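Local coordinates for protein endo-beta-1,4-mannanase (Alicyclobacillus acidocaldarius, PDB 4CD8) that hydrolyses internal beta-1,4-mannosidic linkages of mannans, acting as a family GH113 endo-beta-mannanase, at residues 27-30 against 31-34; 117-120 against 121-124; 255-258 against 259-262. One frame throughout, in Å; residues are numbered along the deposited sequence. Where two conformers were deposited one is given.

Contact 1. Residues 27-30 against 31-34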
ATOM      1  N   TRP A  27      11.324  -9.495   9.258  1.00 20.21           N
ATOM      2  CA  TRP A  27      10.053  -9.725   9.940  1.00 19.96           C
ATOM      3  C   TRP A  27      10.088 -10.877  10.964  1.00 19.00           C
ATOM      4  O   TRP A  27       9.208 -10.995  11.817  1.00 19.66           O
ATOM      5  CB  TRP A  27       8.959  -9.980   8.917  1.00 18.19           C
ATOM      6  CG  TRP A  27       8.618  -8.840   8.026  1.00 16.56           C
ATOM      7  CD1 TRP A  27       9.281  -7.644   7.892  1.00 18.47           C
ATOM      8  CD2 TRP A  27       7.527  -8.793   7.075  1.00 17.03           C
ATOM      9  NE1 TRP A  27       8.673  -6.868   6.939  1.00 17.97           N
ATOM     10  CE2 TRP A  27       7.590  -7.546   6.431  1.00 18.63           C
ATOM     11  CE3 TRP A  27       6.507  -9.691   6.717  1.00 16.20           C
ATOM     12  CZ2 TRP A  27       6.726  -7.181   5.414  1.00 17.25           C
ATOM     13  CZ3 TRP A  27       5.624  -9.310   5.741  1.00 17.64           C
ATOM     14  CH2 TRP A  27       5.721  -8.055   5.108  1.00 15.27           C
ATOM     15  N   GLY A  28      11.136 -11.698  10.904  1.00 16.38           N
ATOM     16  CA  GLY A  28      11.321 -12.734  11.902  1.00 22.12           C
ATOM     17  C   GLY A  28      12.057 -12.281  13.158  1.00 21.22           C
ATOM     18  O   GLY A  28      12.290 -13.050  14.036  1.00 34.58           O
ATOM     19  N   THR A  29      12.372 -11.004  13.251  1.00 22.50           N
ATOM     20  CA  THR A  29      13.086 -10.485  14.388  1.00 21.32           C
ATOM     21  C   THR A  29      12.150 -10.174  15.567  1.00 24.57           C
ATOM     22  O   THR A  29      10.952  -9.961  15.412  1.00 21.41           O
ATOM     23  CB  THR A  29      13.812  -9.178  14.019  1.00 20.03           C
ATOM     24  OG1 THR A  29      12.849  -8.211  13.631  1.00 25.53           O
ATOM     25  CG2 THR A  29      14.725  -9.372  12.855  1.00 18.69           C
ATOM     26  N   ASP A  30      12.761 -10.137  16.753  1.00 22.77           N
ATOM     27  CA  ASP A  30      12.094  -9.698  17.974  1.00 30.38           C
ATOM     28  C   ASP A  30      11.560  -8.293  17.806  1.00 25.25           C
ATOM     29  O   ASP A  30      10.479  -7.981  18.287  1.00 25.51           O
ATOM     30  CB  ASP A  30      13.063  -9.708  19.173  1.00 31.56           C
ATOM     31  CG  ASP A  30      13.487 -11.121  19.571  1.00 37.57           C
ATOM     32  OD1 ASP A  30      12.757 -12.062  19.168  1.00 42.35           O
ATOM     33  OD2 ASP A  30      14.532 -11.301  20.275  1.00 52.36           O
ATOM     34  N   GLU A  31      12.337  -7.467  17.107  1.00 20.75           N
ATOM     35  CA  GLU A  31      11.988  -6.070  16.886  1.00 28.80           C
ATOM     36  C   GLU A  31      10.687  -5.988  16.120  1.00 22.86           C
ATOM     37  O   GLU A  31       9.792  -5.212  16.475  1.00 22.23           O
ATOM     38  CB  GLU A  31      13.126  -5.308  16.139  1.00 31.99           C
ATOM     39  CG  GLU A  31      14.402  -5.039  16.961  1.00 35.02           C
ATOM     40  CD  GLU A  31      15.490  -6.106  16.788  1.00 48.78           C
ATOM     41  OE1 GLU A  31      15.173  -7.310  16.610  1.00 45.59           O
ATOM     42  OE2 GLU A  31      16.691  -5.740  16.831  1.00 64.17           O
ATOM     43  N   ALA A  32      10.590  -6.795  15.074  1.00 22.37           N
ATOM     44  CA  ALA A  32       9.381  -6.813  14.220  1.00 18.40           C
ATOM     45  C   ALA A  32       8.146  -7.195  15.024  1.00 20.93           C
ATOM     46  O   ALA A  32       7.102  -6.580  14.876  1.00 19.19           O
ATOM     47  CB  ALA A  32       9.552  -7.752  13.043  1.00 18.75           C
ATOM     48  N   ARG A  33       8.286  -8.195  15.871  1.00 19.69           N
ATOM     49  CA  ARG A  33       7.168  -8.663  16.687  1.00 23.92           C
ATOM     50  C   ARG A  33       6.768  -7.619  17.688  1.00 19.17           C
ATOM     51  O   ARG A  33       5.593  -7.363  17.866  1.00 21.08           O
ATOM     52  CB  ARG A  33       7.483 -10.016  17.349  1.00 25.89           C
ATOM     53  CG  ARG A  33       7.680 -11.151  16.326  1.00 28.09           C
ATOM     54  CD  ARG A  33       7.822 -12.531  16.949  1.00 35.28           C
ATOM     55  NE  ARG A  33       6.533 -13.135  17.327  1.00 39.33           N
ATOM     56  CZ  ARG A  33       5.632 -13.657  16.483  1.00 33.90           C
ATOM     57  NH1 ARG A  33       5.823 -13.667  15.159  1.00 34.27           N
ATOM     58  NH2 ARG A  33       4.499 -14.167  16.964  1.00 38.00           N
ATOM     59  N   ALA A  34       7.733  -6.928  18.290  1.00 20.99           N
ATOM     60  CA  ALA A  34       7.417  -5.841  19.181  1.00 19.48           C
ATOM     61  C   ALA A  34       6.743  -4.673  18.448  1.00 16.48           C
ATOM     62  O   ALA A  34       5.795  -4.052  18.963  1.00 19.83           O
ATOM     63  CB  ALA A  34       8.690  -5.378  19.890  1.00 23.22           C
TER
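Thr-29 is the N-cap of helix 30-40, the first helix after strand 13-18 in this TIM-barrel enzyme, and its side chain accepts from Ala-32 N. The capping bond runs from Ala-32 N to Thr-29 OG1 over 3.0 Å, with an N-H...O angle of 155°. A chi1 of 62° makes it possible: it sets OG1 between the backbone N and the carbonyl carbon, from where the oxygen turns in under the open end of the helix. The same hydroxyl is also bonded to the carbonyl oxygen of Thr-26, so two partners fix its rotation.

Main-chain bonds continue the turn. Arg-33 N reaches Thr-29 O at 3.2 Å, and Ala-34 N is bonded to Asp-30 O at 2.9 Å.

The other contacts across the turn are van der Waals. Ala-32 CB rests 3.4 Å from Thr-29 OG1. Its other neighbour is Trp-27 O, 3.5 Å from Ala-32 CB. Trp-285 touches the side chains of Thr-29, Glu-31 and Ala-32. Trp-27 meets the turn through its backbone; its indole gives NE1 to Gly-19 O and packs on Ile-76 and Met-79 of helix 73-85. Arg-33 runs its aliphatic part past the first turn, CG lying 3.6 Å from Thr-29 O, and touches Met-79 and Leu-82 of that same neighbouring helix.

Two acidic residues stand in the first turn, with Asp-30 OD2 and Glu-31 OE1 5.5 Å apart. Any repulsion between them would probably be eased by the positive end of the helix dipole. The Glu-31 chain bends at chi2 (94°) and folds back toward the cap, so that its OE1 rests 3.5 Å from Thr-29 CB.

Contact 2. Residues 117-120 against 121-124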
ATOM      1  N   LEU A 117      11.597 -12.415 -24.973  1.00 26.04           N
ATOM      2  CA  LEU A 117      12.121 -11.107 -25.332  1.00 20.51           C
ATOM      3  C   LEU A 117      11.997 -10.145 -24.144  1.00 19.76           C
ATOM      4  O   LEU A 117      11.400 -10.474 -23.116  1.00 20.22           O
ATOM      5  CB  LEU A 117      11.414 -10.570 -26.578  1.00 18.33           C
ATOM      6  CG  LEU A 117      11.384 -11.505 -27.795  1.00 28.13           C
ATOM      7  CD1 LEU A 117      10.661 -10.866 -28.978  1.00 26.49           C
ATOM      8  CD2 LEU A 117      12.805 -11.932 -28.172  1.00 25.37           C
ATOM      9  N   GLU A 118      12.584  -8.962 -24.272  1.00 20.40           N
ATOM     10  CA  GLU A 118      12.432  -7.914 -23.267  0.50 19.32           C
ATOM     11  C   GLU A 118      11.095  -7.236 -23.523  1.00 18.25           C
ATOM     12  O   GLU A 118      11.037  -6.151 -24.115  1.00 19.01           O
ATOM     13  CB  GLU A 118      13.588  -6.894 -23.311  0.50 20.90           C
ATOM     14  CG  GLU A 118      14.903  -7.500 -22.826  0.50 24.90           C
ATOM     15  CD  GLU A 118      16.062  -6.518 -22.684  0.50 17.80           C
ATOM     16  OE1 GLU A 118      15.884  -5.292 -22.884  0.50 30.81           O
ATOM     17  OE2 GLU A 118      17.177  -6.999 -22.365  0.50 30.74           O
ATOM     18  N   SER A 119      10.015  -7.901 -23.104  1.00 20.76           N
ATOM     19  CA  SER A 119       8.658  -7.509 -23.489  1.00 18.99           C
ATOM     20  C   SER A 119       7.717  -7.348 -22.298  1.00 17.42           C
ATOM     21  O   SER A 119       7.950  -7.928 -21.237  1.00 16.21           O
ATOM     22  CB  SER A 119       8.064  -8.599 -24.386  1.00 12.13           C
ATOM     23  OG  SER A 119       7.879  -9.791 -23.653  1.00 19.89           O
ATOM     24  N   TRP A 120       6.608  -6.630 -22.533  1.00 16.97           N
ATOM     25  CA  TRP A 120       5.553  -6.557 -21.553  1.00 17.83           C
ATOM     26  C   TRP A 120       4.998  -7.942 -21.251  1.00 15.00           C
ATOM     27  O   TRP A 120       4.760  -8.269 -20.088  1.00 15.60           O
ATOM     28  CB  TRP A 120       4.470  -5.611 -22.038  1.00 16.45           C
ATOM     29  CG  TRP A 120       4.826  -4.195 -21.793  1.00 15.89           C
ATOM     30  CD1 TRP A 120       5.204  -3.271 -22.713  1.00 16.22           C
ATOM     31  CD2 TRP A 120       4.799  -3.544 -20.541  1.00 16.97           C
ATOM     32  NE1 TRP A 120       5.456  -2.070 -22.092  1.00 18.21           N
ATOM     33  CE2 TRP A 120       5.197  -2.209 -20.756  1.00 17.03           C
ATOM     34  CE3 TRP A 120       4.516  -3.973 -19.239  1.00 16.82           C
ATOM     35  CZ2 TRP A 120       5.272  -1.278 -19.707  1.00 18.92           C
ATOM     36  CZ3 TRP A 120       4.613  -3.075 -18.203  1.00 16.51           C
ATOM     37  CH2 TRP A 120       4.964  -1.735 -18.442  1.00 17.68           C
ATOM     38  N   GLU A 121       4.875  -8.776 -22.283  1.00 16.18           N
ATOM     39  CA  GLU A 121       4.400 -10.143 -22.068  1.00 17.18           C
ATOM     40  C   GLU A 121       5.278 -10.893 -21.088  1.00 15.62           C
ATOM     41  O   GLU A 121       4.831 -11.529 -20.145  1.00 17.59           O
ATOM     42  CB  GLU A 121       4.361 -10.915 -23.387  1.00 16.95           C
ATOM     43  CG  GLU A 121       3.771 -12.314 -23.235  1.00 19.48           C
ATOM     44  CD  GLU A 121       3.609 -13.073 -24.525  1.00 24.46           C
ATOM     45  OE1 GLU A 121       3.923 -12.572 -25.632  1.00 24.27           O
ATOM     46  OE2 GLU A 121       3.107 -14.202 -24.414  1.00 31.59           O
ATOM     47  N   ALA A 122       6.590 -10.780 -21.311  1.00 17.55           N
ATOM     48  CA  ALA A 122       7.499 -11.473 -20.433  1.00 16.49           C
ATOM     49  C   ALA A 122       7.455 -10.929 -18.999  1.00 16.87           C
ATOM     50  O   ALA A 122       7.510 -11.693 -18.034  1.00 17.15           O
ATOM     51  CB  ALA A 122       8.896 -11.404 -20.972  1.00 17.03           C
ATOM     52  N   TRP A 123       7.388  -9.603 -18.861  1.00 15.08           N
ATOM     53  CA  TRP A 123       7.322  -9.013 -17.532  1.00 16.82           C
ATOM     54  C   TRP A 123       6.042  -9.446 -16.824  1.00 16.38           C
ATOM     55  O   TRP A 123       6.086  -9.834 -15.664  1.00 16.34           O
ATOM     56  CB  TRP A 123       7.416  -7.494 -17.574  1.00 12.70           C
ATOM     57  CG  TRP A 123       7.324  -6.903 -16.204  1.00 15.78           C
ATOM     58  CD1 TRP A 123       8.337  -6.809 -15.268  1.00 15.95           C
ATOM     59  CD2 TRP A 123       6.125  -6.478 -15.538  1.00 15.96           C
ATOM     60  NE1 TRP A 123       7.839  -6.296 -14.090  1.00 15.64           N
ATOM     61  CE2 TRP A 123       6.489  -6.071 -14.242  1.00 13.90           C
ATOM     62  CE3 TRP A 123       4.774  -6.370 -15.934  1.00 15.43           C
ATOM     63  CZ2 TRP A 123       5.567  -5.601 -13.326  1.00 15.42           C
ATOM     64  CZ3 TRP A 123       3.846  -5.858 -15.015  1.00 16.20           C
ATOM     65  CH2 TRP A 123       4.253  -5.484 -13.734  1.00 13.54           C
ATOM     66  N   PHE A 124       4.918  -9.412 -17.551  1.00 16.33           N
ATOM     67  CA  PHE A 124       3.689  -9.847 -16.935  1.00 18.81           C
ATOM     68  C   PHE A 124       3.724 -11.330 -16.551  1.00 16.37           C
ATOM     69  O   PHE A 124       3.081 -11.728 -15.571  1.00 14.58           O
ATOM     70  CB  PHE A 124       2.495  -9.549 -17.827  1.00 17.59           C
ATOM     71  CG  PHE A 124       1.835  -8.237 -17.545  1.00 15.08           C
ATOM     72  CD1 PHE A 124       0.909  -8.111 -16.517  1.00 17.73           C
ATOM     73  CD2 PHE A 124       2.123  -7.127 -18.298  1.00 14.11           C
ATOM     74  CE1 PHE A 124       0.314  -6.906 -16.253  1.00 17.69           C
ATOM     75  CE2 PHE A 124       1.516  -5.913 -18.033  1.00 20.06           C
ATOM     76  CZ  PHE A 124       0.601  -5.810 -17.021  1.00 17.60           C
TER
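Ser-119 holds the start of helix 120-140 by accepting from Ala-122 N at its OG, 2.9 Å away. Its chi1 of 67° holds OG between the backbone N and the carbonyl carbon, facing that amide. Ser-119 is thus the N-cap, and its hydroxyl is also bonded to Gly-114 O, while Glu-121 OE1 accepts from Gly-114 N, a second tie between the preceding loop and the helix end. An alanine in place of Ser-119 would remove OG, and would probably leave the amide of Ala-122 without its capping acceptor and Gly-114 O without this partner. Two main-chain bonds follow: Trp-123 N to Ser-119 O at 3.0 Å, and Phe-124 N to Trp-120 O at 2.8 Å, the latter nearly straight at 169°.

Around this polar core the first turn is strongly aromatic. Trp-120 presents the edge of its six-membered ring to the face of that of Trp-123 in an offset T-shaped pair, with planes at 84° and ring centroids 5.9 Å apart. CZ3 of Trp-120 makes the approach, 4.0 Å from Trp-123 CE3. The neighbouring atom, Trp-120 CE3, meets Phe-124 CE2 at 3.8 Å. Phe-124 also turns its ring edge to the main chain, its CD2 lying 3.4 Å from Trp-120 O, while Trp-123 CZ3 sits over one ring face.

Phe-109 meets both indoles, and His-158 stacks on Trp-120. The turn opens the helix that follows barrel strand 89-98, and Phe-124 packs it against helix 159-172, on Met-161, Trp-162 and Thr-165.

Contact 3. Residues 255-258 against 259-262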
ATOM      1  N   LEU A 255       7.417  17.817  13.149  1.00 26.62           N
ATOM      2  CA  LEU A 255       6.304  16.972  13.557  1.00 28.05           C
ATOM      3  C   LEU A 255       4.973  17.636  13.196  1.00 24.46           C
ATOM      4  O   LEU A 255       4.025  16.938  12.707  1.00 35.99           O
ATOM      5  CB  LEU A 255       6.415  16.644  15.063  1.00 31.31           C
ATOM      6  CG  LEU A 255       7.169  15.356  15.465  1.00 35.72           C
ATOM      7  CD1 LEU A 255       8.561  15.213  14.829  1.00 35.65           C
ATOM      8  CD2 LEU A 255       7.264  15.254  16.988  1.00 35.03           C
ATOM      9  N   ASP A 256       4.923  18.969  13.343  1.00 31.51           N
ATOM     10  CA  ASP A 256       3.687  19.713  13.102  1.00 34.52           C
ATOM     11  C   ASP A 256       3.239  19.630  11.635  1.00 32.81           C
ATOM     12  O   ASP A 256       2.045  19.683  11.356  1.00 35.37           O
ATOM     13  CB  ASP A 256       3.826  21.185  13.542  1.00 38.41           C
ATOM     14  CG  ASP A 256       3.916  21.351  15.063  1.00 43.28           C
ATOM     15  OD1 ASP A 256       3.765  20.339  15.800  1.00 62.12           O
ATOM     16  OD2 ASP A 256       4.124  22.486  15.491  1.00 66.29           O
ATOM     17  N   GLU A 257       4.188  19.510  10.705  1.00 29.17           N
ATOM     18  CA  GLU A 257       3.875  19.455   9.269  1.00 28.68           C
ATOM     19  C   GLU A 257       3.094  18.179   8.952  1.00 25.96           C
ATOM     20  O   GLU A 257       2.099  18.205   8.212  1.00 28.32           O
ATOM     21  CB  GLU A 257       5.166  19.516   8.433  1.00 26.85           C
ATOM     22  CG  GLU A 257       5.013  19.442   6.906  1.00 28.02           C
ATOM     23  CD  GLU A 257       4.388  20.669   6.251  1.00 34.86           C
ATOM     24  OE1 GLU A 257       3.948  21.613   6.958  1.00 39.49           O
ATOM     25  OE2 GLU A 257       4.341  20.679   4.977  1.00 43.90           O
ATOM     26  N   GLN A 258       3.558  17.066   9.516  1.00 20.89           N
ATOM     27  CA  GLN A 258       2.863  15.785   9.361  1.00 24.83           C
ATOM     28  C   GLN A 258       1.448  15.901   9.940  1.00 19.94           C
ATOM     29  O   GLN A 258       0.492  15.431   9.342  1.00 25.48           O
ATOM     30  CB  GLN A 258       3.636  14.690  10.070  1.00 24.68           C
ATOM     31  CG  GLN A 258       3.005  13.314   9.954  1.00 20.12           C
ATOM     32  CD  GLN A 258       3.806  12.287  10.733  1.00 20.47           C
ATOM     33  OE1 GLN A 258       3.811  12.321  11.956  1.00 23.23           O
ATOM     34  NE2 GLN A 258       4.487  11.373  10.027  1.00 22.32           N
ATOM     35  N   ALA A 259       1.308  16.549  11.104  1.00 21.75           N
ATOM     36  CA  ALA A 259      -0.024  16.737  11.691  1.00 23.88           C
ATOM     37  C   ALA A 259      -0.944  17.560  10.771  1.00 25.56           C
ATOM     38  O   ALA A 259      -2.121  17.190  10.577  1.00 28.05           O
ATOM     39  CB  ALA A 259       0.069  17.385  13.065  1.00 27.56           C
ATOM     40  N   ARG A 260      -0.400  18.641  10.193  1.00 27.50           N
ATOM     41  CA  ARG A 260      -1.159  19.521   9.282  1.00 26.47           C
ATOM     42  C   ARG A 260      -1.654  18.712   8.078  1.00 28.09           C
ATOM     43  O   ARG A 260      -2.790  18.877   7.640  1.00 28.21           O
ATOM     44  CB  ARG A 260      -0.342  20.742   8.805  1.00 30.08           C
ATOM     45  CG  ARG A 260      -0.127  21.830   9.853  1.00 31.82           C
ATOM     46  CD  ARG A 260       0.653  23.033   9.302  1.00 34.85           C
ATOM     47  NE  ARG A 260       2.110  22.830   9.145  1.00 29.38           N
ATOM     48  CZ  ARG A 260       3.042  23.060  10.090  1.00 42.27           C
ATOM     49  NH1 ARG A 260       2.705  23.465  11.320  1.00 31.14           N
ATOM     50  NH2 ARG A 260       4.324  22.846   9.816  1.00 36.55           N
ATOM     51  N   PHE A 261      -0.808  17.825   7.549  1.00 26.91           N
ATOM     52  CA  PHE A 261      -1.256  16.955   6.452  1.00 26.55           C
ATOM     53  C   PHE A 261      -2.458  16.115   6.879  1.00 23.90           C
ATOM     54  O   PHE A 261      -3.456  16.064   6.150  1.00 23.18           O
ATOM     55  CB  PHE A 261      -0.150  16.037   5.983  1.00 26.66           C
ATOM     56  CG  PHE A 261      -0.606  15.029   4.988  1.00 25.50           C
ATOM     57  CD1 PHE A 261      -0.649  15.343   3.646  1.00 23.97           C
ATOM     58  CD2 PHE A 261      -1.034  13.766   5.400  1.00 19.57           C
ATOM     59  CE1 PHE A 261      -1.095  14.410   2.716  1.00 24.20           C
ATOM     60  CE2 PHE A 261      -1.497  12.839   4.481  1.00 25.05           C
ATOM     61  CZ  PHE A 261      -1.520  13.148   3.128  1.00 20.16           C
ATOM     62  N   TYR A 262      -2.358  15.446   8.031  1.00 24.71           N
ATOM     63  CA  TYR A 262      -3.471  14.560   8.494  1.00 19.86           C
ATOM     64  C   TYR A 262      -4.733  15.382   8.765  1.00 21.47           C
ATOM     65  O   TYR A 262      -5.840  14.996   8.353  1.00 24.12           O
ATOM     66  CB  TYR A 262      -3.050  13.739   9.727  1.00 21.88           C
ATOM     67  CG  TYR A 262      -2.306  12.463   9.346  1.00 22.53           C
ATOM     68  CD1 TYR A 262      -3.001  11.284   9.036  1.00 21.35           C
ATOM     69  CD2 TYR A 262      -0.927  12.440   9.251  1.00 17.91           C
ATOM     70  CE1 TYR A 262      -2.330  10.138   8.678  1.00 23.73           C
ATOM     71  CE2 TYR A 262      -0.236  11.308   8.887  1.00 20.22           C
ATOM     72  CZ  TYR A 262      -0.934  10.155   8.586  1.00 19.37           C
ATOM     73  OH  TYR A 262      -0.259   9.033   8.226  1.00 22.74           O
TER
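Arg-260 curls back over the preceding turn of helix 255-268 onto Asp-256 and Glu-257. Its CB lies 3.6 Å from Glu-257 O, and CG comes to 3.4 Å from Asp-256 O. CD still lies beside Asp-256 O. The chain then bends at chi3 (-76°), which brings the guanidinium round to the carboxylate of Glu-257. NE donates to Glu-257 OE1 over 3.1 Å. Arg-260 NH2 donates to Glu-257 OE1 as well, at 3.1 Å, on the anti lone pair, the one away from the other carboxylate oxygen. The grip is therefore side-on; OE1 lies in the guanidinium plane, although the carboxylate plane is turned 60° from it. CZ passes over Asp-256 O, and NH1 ends 3.4 Å from Asp-256 CB. Glu-257 OE2 accepts from Gly-241 N, so the glutamate joins the helix to the loop ahead of it.

Elsewhere on the turn, Gln-258 CG packs 4.0 Å from Tyr-262 CE2, and Gln-258 NE2 bonds to Cys-234 O. A polar edge bridged i to i+3 by Glu-257 and Arg-260, and a buried side with Gln-258, Phe-261 and Tyr-262, make this an amphipathic outer helix of the TIM barrel, between strands 227-232 and 275-283.

How the contacts relate
All three contacts are local turns at the start of helices that surround the barrel, and none touches another; the closest pair, contacts 1 and 3, still has about 18 Å between nearest atoms. Contacts 2 and 3 stand on opposite sides of the chain's centre. Contacts 1 and 2 share one device, a hydroxyl N-cap accepting from an alanine amide, but differ in setting: the first turn carries charged, at least partly exposed residues in contact 1 and a mostly buried aromatic cluster in contact 2. Contact 3 lacks such a cap between its segments and has a surface-side arginine-glutamate bridge, while its buried side chains meet helices 305-317 and 209-223 and nearby loops.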